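Local coordinates for AceL NrdHF-1-1 Intein (Metagenome, PDB 6ZGQ), which belongs to the class 3 split inteins, which excise themselves and join their flanking sequences, and is here a linked, splice-inactive variant, at residues A[94-99]-A[112-117]; A[8-13]-A[127-132]. All blocks are in the same frame, centred on the assembly; numbering follows the deposited sequence. Where two conformers were deposited one is given.

Interaction 1 of 2, residues A[94-99]-A[112-117]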
ATOM      1  N   PRO A  94     -11.222  -8.634  -8.083  1.00 15.00           N
ATOM      2  CA  PRO A  94     -12.088  -8.396  -6.930  1.00 16.12           C
ATOM      3  C   PRO A  94     -13.139  -9.498  -6.770  1.00 16.59           C
ATOM      4  O   PRO A  94     -13.590 -10.070  -7.765  1.00 18.66           O
ATOM      5  CB  PRO A  94     -12.741  -7.029  -7.226  1.00 15.97           C
ATOM      6  CG  PRO A  94     -12.542  -6.791  -8.680  1.00 16.12           C
ATOM      7  CD  PRO A  94     -11.314  -7.555  -9.083  1.00 15.55           C
ATOM      8  N   SER A  95     -13.474  -9.792  -5.512  1.00 17.32           N
ATOM      9  CA  SER A  95     -14.525 -10.747  -5.134  1.00 16.94           C
ATOM     10  C   SER A  95     -15.100 -10.323  -3.773  1.00 16.84           C
ATOM     11  O   SER A  95     -14.426  -9.599  -3.018  1.00 16.82           O
ATOM     12  CB  SER A  95     -13.978 -12.174  -5.081  1.00 19.15           C
ATOM     13  OG  SER A  95     -12.842 -12.257  -4.243  1.00 19.62           O
ATOM     14  N   GLU A  96     -16.338 -10.747  -3.502  1.00 17.41           N
ATOM     15  CA  GLU A  96     -17.066 -10.394  -2.274  1.00 18.28           C
ATOM     16  C   GLU A  96     -16.381 -10.952  -1.018  1.00 18.60           C
ATOM     17  O   GLU A  96     -16.647 -10.451   0.079  1.00 18.80           O
ATOM     18  CB  GLU A  96     -18.521 -10.869  -2.373  1.00 20.35           C
ATOM     19  CG  GLU A  96     -19.284 -10.159  -3.484  1.00 23.22           C
ATOM     20  CD  GLU A  96     -20.789 -10.334  -3.414  1.00 24.08           C
ATOM     21  OE1 GLU A  96     -21.267 -11.440  -3.086  1.00 27.88           O
ATOM     22  OE2 GLU A  96     -21.504  -9.350  -3.705  1.00 26.99           O
ATOM     23  N   ASP A  97     -15.493 -11.945  -1.196  1.00 19.14           N
ATOM     24  CA  ASP A  97     -14.793 -12.639  -0.096  1.00 19.57           C
ATOM     25  C   ASP A  97     -13.353 -12.139   0.116  1.00 17.58           C
ATOM     26  O   ASP A  97     -12.667 -12.646   1.020  1.00 19.46           O
ATOM     27  CB  ASP A  97     -14.833 -14.174  -0.301  1.00 20.91           C
ATOM     28  CG  ASP A  97     -13.836 -14.680  -1.350  1.00 24.31           C
ATOM     29  OD1 ASP A  97     -13.558 -13.962  -2.337  1.00 26.08           O
ATOM     30  OD2 ASP A  97     -13.342 -15.817  -1.184  1.00 27.93           O
ATOM     31  N   LYS A  98     -12.910 -11.167  -0.701  1.00 14.69           N
ATOM     32  CA  LYS A  98     -11.585 -10.522  -0.560  1.00 13.17           C
ATOM     33  C   LYS A  98     -11.777  -9.070  -0.119  1.00 12.18           C
ATOM     34  O   LYS A  98     -12.532  -8.336  -0.767  1.00 11.55           O
ATOM     35  CB  LYS A  98     -10.796 -10.549  -1.877  1.00 14.01           C
ATOM     36  CG  LYS A  98     -10.260 -11.915  -2.294  1.00 14.70           C
ATOM     37  CD  LYS A  98      -9.537 -11.831  -3.628  1.00 15.86           C
ATOM     38  CE  LYS A  98      -9.661 -13.113  -4.432  1.00 17.95           C
ATOM     39  NZ  LYS A  98      -9.405 -12.852  -5.874  1.00 20.17           N
ATOM     40  N   TYR A  99     -11.076  -8.673   0.947  1.00 11.16           N
ATOM     41  CA  TYR A  99     -11.259  -7.383   1.625  1.00 10.82           C
ATOM     42  C   TYR A  99      -9.940  -6.628   1.705  1.00 10.48           C
ATOM     43  O   TYR A  99      -8.952  -7.205   2.163  1.00 10.66           O
ATOM     44  CB  TYR A  99     -11.789  -7.617   3.044  1.00 12.19           C
ATOM     45  CG  TYR A  99     -13.117  -8.326   3.060  1.00 13.68           C
ATOM     46  CD1 TYR A  99     -13.193  -9.712   2.979  1.00 14.12           C
ATOM     47  CD2 TYR A  99     -14.299  -7.610   3.133  1.00 14.18           C
ATOM     48  CE1 TYR A  99     -14.415 -10.364   2.981  1.00 16.16           C
ATOM     49  CE2 TYR A  99     -15.523  -8.250   3.131  1.00 15.46           C
ATOM     50  CZ  TYR A  99     -15.580  -9.626   3.059  1.00 16.58           C
ATOM     51  OH  TYR A  99     -16.799 -10.258   3.061  1.00 17.44           O
ATOM     52  N   ARG A 112     -12.370  -3.577   7.200  1.00 11.70           N
ATOM     53  CA  ARG A 112     -12.234  -4.425   6.013  1.00 11.99           C
ATOM     54  C   ARG A 112     -13.385  -4.089   5.064  1.00 12.68           C
ATOM     55  O   ARG A 112     -14.549  -4.201   5.462  1.00 13.66           O
ATOM     56  CB  ARG A 112     -12.219  -5.908   6.415  1.00 12.75           C
ATOM     57  CG  ARG A 112     -11.025  -6.276   7.289  1.00 13.89           C
ATOM     58  CD  ARG A 112     -11.456  -7.076   8.504  1.00 17.12           C
ATOM     59  NE  ARG A 112     -10.328  -7.448   9.360  1.00 17.40           N
ATOM     60  CZ  ARG A 112     -10.068  -6.935  10.560  1.00 16.62           C
ATOM     61  NH1 ARG A 112     -10.842  -5.993  11.090  1.00 16.49           N
ATOM     62  NH2 ARG A 112      -9.011  -7.363  11.237  1.00 17.24           N
ATOM     63  N   ILE A 113     -13.045  -3.628   3.853  1.00 13.32           N
ATOM     64  CA  ILE A 113     -14.027  -3.253   2.815  1.00 13.99           C
ATOM     65  C   ILE A 113     -13.970  -4.275   1.677  1.00 13.92           C
ATOM     66  O   ILE A 113     -12.877  -4.737   1.337  1.00 13.18           O
ATOM     67  CB  ILE A 113     -13.807  -1.809   2.296  1.00 13.75           C
ATOM     68  CG1 ILE A 113     -12.373  -1.599   1.780  1.00 14.46           C
ATOM     69  CG2 ILE A 113     -14.128  -0.810   3.401  1.00 13.26           C
ATOM     70  CD1 ILE A 113     -12.279  -0.610   0.642  1.00 15.64           C
ATOM     71  N   LYS A 114     -15.140  -4.637   1.134  1.00 14.74           N
ATOM     72  CA  LYS A 114     -15.247  -5.576   0.005  1.00 15.14           C
ATOM     73  C   LYS A 114     -14.475  -5.007  -1.189  1.00 13.66           C
ATOM     74  O   LYS A 114     -14.662  -3.837  -1.523  1.00 13.49           O
ATOM     75  CB  LYS A 114     -16.718  -5.829  -0.369  1.00 16.36           C
ATOM     76  CG  LYS A 114     -17.443  -6.783   0.566  1.00 17.80           C
ATOM     77  CD  LYS A 114     -18.921  -6.895   0.239  1.00 20.94           C
ATOM     78  CE  LYS A 114     -19.167  -7.745  -0.995  1.00 20.26           C
ATOM     79  NZ  LYS A 114     -20.602  -7.690  -1.393  1.00 25.18           N
ATOM     80  N   SER A 115     -13.592  -5.826  -1.778  1.00 13.92           N
ATOM     81  CA  SER A 115     -12.777  -5.436  -2.938  1.00 12.85           C
ATOM     82  C   SER A 115     -13.673  -5.061  -4.133  1.00 12.96           C
ATOM     83  O   SER A 115     -13.258  -4.250  -4.965  1.00 14.47           O
ATOM     84  CB  SER A 115     -11.798  -6.547  -3.320  1.00 12.41           C
ATOM     85  OG  SER A 115     -12.458  -7.784  -3.490  1.00 12.44           O
ATOM     86  N   THR A 116     -14.882  -5.636  -4.189  0.57 13.33           N
ATOM     87  CA  THR A 116     -15.875  -5.358  -5.241  0.57 13.63           C
ATOM     88  C   THR A 116     -16.454  -3.936  -5.117  0.57 13.50           C
ATOM     89  O   THR A 116     -17.176  -3.502  -6.013  0.57 14.13           O
ATOM     90  CB  THR A 116     -17.014  -6.405  -5.230  0.57 13.99           C
ATOM     91  OG1 THR A 116     -17.542  -6.521  -3.905  0.57 15.00           O
ATOM     92  CG2 THR A 116     -16.506  -7.772  -5.684  0.57 14.24           C
ATOM     93  N   ASP A 117     -16.131  -3.229  -4.025  1.00 13.28           N
ATOM     94  CA  ASP A 117     -16.520  -1.813  -3.823  1.00 13.00           C
ATOM     95  C   ASP A 117     -15.394  -0.889  -4.311  1.00 11.70           C
ATOM     96  O   ASP A 117     -15.512   0.320  -4.153  1.00 11.72           O
ATOM     97  CB  ASP A 117     -16.775  -1.481  -2.336  1.00 14.00           C
ATOM     98  CG  ASP A 117     -18.083  -2.058  -1.777  1.00 16.38           C
ATOM     99  OD1 ASP A 117     -18.913  -2.600  -2.532  1.00 18.06           O
ATOM    100  OD2 ASP A 117     -18.275  -1.946  -0.553  1.00 20.12           O
TER
HETATM  101  O   HOH W   1     -20.156  -7.009  -5.037  1.00 26.33           O
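Ser115 is the tight point of this contact, tucked into the type I turn from Ser95 to Lys98. Its OG sits between its own backbone N and carbonyl carbon (chi1 53°), which directs it into the turn. There Ser95 N donates to Ser115 OG at 3.0 Å. The same OG lies 2.7 Å from Ser95 O and 2.8 Å from Lys98 O, and it has one proton for these two acceptors. Ser115 N also bonds to Lys98 O, at 2.9 Å.

The outer side is looser and faces solvent. Lys114 runs alongside Tyr99, with CG 3.5 Å from Tyr99 CE2, and then beside Glu96. Its NZ forms a salt bridge with Glu96 OE2 at 3.0 Å, though the hydrogen bond is weak. Were Lys114 an alanine, Glu96 would probably lose its charged mate in this contact, and the Tyr99 ring part of its cover.

Tyr99 and Lys114 form a non-hydrogen-bonded pair of the antiparallel hairpin 98-104/109-114. Strand 75-80 flanks strand 98-104: the backbones of Glu79 and Tyr99 are hydrogen-bonded, and the Glu79 carboxylate forms a salt bridge with Arg112. Within the hairpin, Ser115 and Ile113 touch Phe100.

Interaction 2 of 2, residues A[8-13]-A[127-132]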
ATOM      1  N   LEU A   8       5.192   2.197  -5.640  1.00 13.45           N
ATOM      2  CA  LEU A   8       4.044   3.104  -5.431  1.00 13.34           C
ATOM      3  C   LEU A   8       4.343   4.454  -6.082  1.00 14.36           C
ATOM      4  O   LEU A   8       5.496   4.895  -6.015  1.00 13.97           O
ATOM      5  CB  LEU A   8       3.817   3.316  -3.929  1.00 12.18           C
ATOM      6  CG  LEU A   8       3.573   2.044  -3.123  1.00 13.39           C
ATOM      7  CD1 LEU A   8       3.783   2.291  -1.638  1.00 13.72           C
ATOM      8  CD2 LEU A   8       2.171   1.520  -3.381  1.00 13.88           C
ATOM      9  N   LEU A   9       3.317   5.099  -6.662  1.00 13.81           N
ATOM     10  CA  LEU A   9       3.455   6.397  -7.353  1.00 13.88           C
ATOM     11  C   LEU A   9       4.114   7.404  -6.419  1.00 13.83           C
ATOM     12  O   LEU A   9       3.787   7.420  -5.224  1.00 15.49           O
ATOM     13  CB  LEU A   9       2.085   6.931  -7.792  1.00 13.99           C
ATOM     14  CG  LEU A   9       2.118   8.224  -8.607  1.00 14.44           C
ATOM     15  CD1 LEU A   9       2.869   8.002  -9.908  1.00 15.23           C
ATOM     16  CD2 LEU A   9       0.714   8.728  -8.881  1.00 15.40           C
ATOM     17  N   VAL A  10       5.028   8.223  -6.953  1.00 13.26           N
ATOM     18  CA  VAL A  10       5.687   9.294  -6.180  1.00 13.11           C
ATOM     19  C   VAL A  10       4.605  10.128  -5.481  1.00 12.97           C
ATOM     20  O   VAL A  10       3.505  10.303  -6.041  1.00 12.78           O
ATOM     21  CB  VAL A  10       6.610  10.185  -7.063  1.00 13.80           C
ATOM     22  CG1 VAL A  10       5.833  10.906  -8.160  1.00 13.40           C
ATOM     23  CG2 VAL A  10       7.393  11.182  -6.217  1.00 13.56           C
ATOM     24  N   GLY A  11       4.900  10.571  -4.254  1.00 12.32           N
ATOM     25  CA  GLY A  11       4.012  11.440  -3.492  1.00 12.71           C
ATOM     26  C   GLY A  11       2.989  10.683  -2.670  1.00 11.97           C
ATOM     27  O   GLY A  11       2.265  11.304  -1.895  1.00 13.25           O
ATOM     28  N   THR A  12       2.893   9.363  -2.862  1.00 11.03           N
ATOM     29  CA  THR A  12       2.197   8.488  -1.904  1.00 10.16           C
ATOM     30  C   THR A  12       2.812   8.737  -0.525  1.00  9.37           C
ATOM     31  O   THR A  12       4.034   8.658  -0.394  1.00  9.13           O
ATOM     32  CB  THR A  12       2.348   7.006  -2.296  1.00 10.53           C
ATOM     33  OG1 THR A  12       1.655   6.787  -3.526  1.00 11.73           O
ATOM     34  CG2 THR A  12       1.770   6.063  -1.236  1.00 11.24           C
ATOM     35  N   LYS A  13       1.985   9.056   0.481  1.00  8.72           N
ATOM     36  CA  LYS A  13       2.474   9.270   1.854  1.00  9.08           C
ATOM     37  C   LYS A  13       2.539   7.929   2.587  1.00  8.96           C
ATOM     38  O   LYS A  13       1.645   7.106   2.414  1.00  9.06           O
ATOM     39  CB  LYS A  13       1.591  10.271   2.610  1.00 10.00           C
ATOM     40  CG  LYS A  13       1.839  11.706   2.187  1.00 11.16           C
ATOM     41  CD  LYS A  13       0.916  12.666   2.893  1.00 12.88           C
ATOM     42  CE  LYS A  13       1.047  14.046   2.289  1.00 15.64           C
ATOM     43  NZ  LYS A  13       2.413  14.613   2.448  1.00 18.31           N
ATOM     44  N   GLU A 127       3.531  10.609 -19.731  1.00 23.65           N
ATOM     45  CA  GLU A 127       5.000  10.684 -19.600  1.00 26.01           C
ATOM     46  C   GLU A 127       5.474   9.836 -18.411  1.00 24.78           C
ATOM     47  O   GLU A 127       4.729   9.637 -17.448  1.00 21.63           O
ATOM     48  CB  GLU A 127       5.457  12.147 -19.435  1.00 28.89           C
ATOM     49  CG  GLU A 127       5.249  13.023 -20.674  1.00 32.42           C
ATOM     50  CD  GLU A 127       6.102  12.640 -21.888  1.00 35.60           C
ATOM     51  OE1 GLU A 127       5.597  12.764 -23.029  1.00 36.25           O
ATOM     52  OE2 GLU A 127       7.272  12.222 -21.721  1.00 38.57           O
ATOM     53  N   PRO A 128       6.718   9.313 -18.469  1.00 24.95           N
ATOM     54  CA  PRO A 128       7.267   8.566 -17.329  1.00 23.56           C
ATOM     55  C   PRO A 128       7.277   9.404 -16.042  1.00 20.90           C
ATOM     56  O   PRO A 128       7.403  10.627 -16.117  1.00 22.76           O
ATOM     57  CB  PRO A 128       8.704   8.219 -17.767  1.00 24.60           C
ATOM     58  CG  PRO A 128       8.961   9.001 -19.016  1.00 25.50           C
ATOM     59  CD  PRO A 128       7.630   9.318 -19.622  1.00 25.27           C
ATOM     60  N   THR A 129       7.106   8.748 -14.893  1.00 18.53           N
ATOM     61  CA  THR A 129       7.228   9.383 -13.570  1.00 17.87           C
ATOM     62  C   THR A 129       7.833   8.390 -12.573  1.00 15.30           C
ATOM     63  O   THR A 129       7.851   7.184 -12.858  1.00 14.99           O
ATOM     64  CB  THR A 129       5.879   9.938 -13.061  1.00 19.17           C
ATOM     65  OG1 THR A 129       6.134  10.804 -11.958  1.00 20.12           O
ATOM     66  CG2 THR A 129       4.901   8.830 -12.632  1.00 18.81           C
ATOM     67  N   GLU A 130       8.334   8.897 -11.442  1.00 14.65           N
ATOM     68  CA  GLU A 130       9.032   8.066 -10.448  1.00 14.86           C
ATOM     69  C   GLU A 130       8.006   7.303  -9.619  1.00 12.19           C
ATOM     70  O   GLU A 130       6.949   7.862  -9.296  1.00 12.13           O
ATOM     71  CB  GLU A 130      10.001   8.866  -9.548  1.00 18.54           C
ATOM     72  CG  GLU A 130       9.793  10.367  -9.488  1.00 22.25           C
ATOM     73  CD  GLU A 130      10.886  11.055  -8.701  1.00 25.65           C
ATOM     74  OE1 GLU A 130      10.985  10.809  -7.482  1.00 27.17           O
ATOM     75  OE2 GLU A 130      11.649  11.840  -9.304  1.00 29.76           O
ATOM     76  N   PHE A 131       8.300   6.019  -9.371  1.00 10.70           N
ATOM     77  CA  PHE A 131       7.622   5.170  -8.371  1.00 10.19           C
ATOM     78  C   PHE A 131       8.676   4.754  -7.326  1.00 10.23           C
ATOM     79  O   PHE A 131       9.853   4.558  -7.673  1.00 10.69           O
ATOM     80  CB  PHE A 131       7.011   3.897  -8.988  1.00  9.44           C
ATOM     81  CG  PHE A 131       5.918   4.132 -10.003  1.00 10.19           C
ATOM     82  CD1 PHE A 131       6.205   4.665 -11.246  1.00 11.92           C
ATOM     83  CD2 PHE A 131       4.606   3.761  -9.733  1.00 10.90           C
ATOM     84  CE1 PHE A 131       5.208   4.867 -12.183  1.00 11.72           C
ATOM     85  CE2 PHE A 131       3.607   3.955 -10.677  1.00 11.06           C
ATOM     86  CZ  PHE A 131       3.910   4.508 -11.903  1.00 11.41           C
ATOM     87  N   HIS A 132       8.246   4.628  -6.070  1.00  8.37           N
ATOM     88  CA  HIS A 132       9.115   4.296  -4.944  1.00  8.55           C
ATOM     89  C   HIS A 132       8.542   3.060  -4.217  1.00  9.69           C
ATOM     90  O   HIS A 132       7.325   2.807  -4.303  1.00 10.43           O
ATOM     91  CB  HIS A 132       9.235   5.510  -4.009  1.00  7.91           C
ATOM     92  CG  HIS A 132       9.860   6.706  -4.650  1.00  7.29           C
ATOM     93  ND1 HIS A 132      11.196   7.005  -4.512  1.00  7.63           N
ATOM     94  CD2 HIS A 132       9.333   7.681  -5.428  1.00  7.50           C
ATOM     95  CE1 HIS A 132      11.473   8.107  -5.188  1.00  7.47           C
ATOM     96  NE2 HIS A 132      10.358   8.537  -5.756  1.00  8.22           N
TER
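Leu8 and His132 pair in a short antiparallel ladder, where strand 8-9 forms an edge of a three-stranded sheet with 128-135 and 49-55. Leu8 N donates to His132 O at 2.6 Å and almost straight (175°). His132 N returns a bond to Leu8 O at 2.8 Å. Val10 N adds a third, more bent bond to Glu130 O at 3.1 Å. The chain leaves the ladder through a type II turn from Leu9 to Thr12. Inteins have the all-beta Hint fold, and here an early strand is joined to one more than a hundred residues later. Leu9 CG stands opposite its backbone N (chi1 -176°), and chi2 of 62° turns CD1 over one face of the Phe131 ring, 4.1 Å above the plane and toward the rim. Leu9 CD1 is also pressed against Thr129 CG2 at 3.5 Å, tighter than usual for two carbons. His132 NE2 donates to Glu130 OE1 at 2.9 Å. OE1 is met on its anti side and lies close to the imidazole plane, which would tend to fix the ring's rotation. Val10 CG2 packs obliquely to that ring, 4.0 Å from His132 NE2. Beyond the ladder, Leu8 touches Phe141 and Val143, and Phe131 packs on Val53.

The two contacts lie on opposite sides of the chain's centre, with their own centres about 26 Å apart, and do not touch. Interaction 1 falls within the long loop that interaction 2 closes. It is local and joins the two strands of one hairpin at the surface. Interaction 2 is more buried and ties the N-terminal strand to one late in the chain. They share no strand and belong to different sheets. Their chemistry follows their place. At 94-99/112-117 a serine in a turn and a salt bridge do much of the work. At 8-13/127-132 backbone bonds and apolar packing dominate, with one histidine-carboxylate bond at the flank.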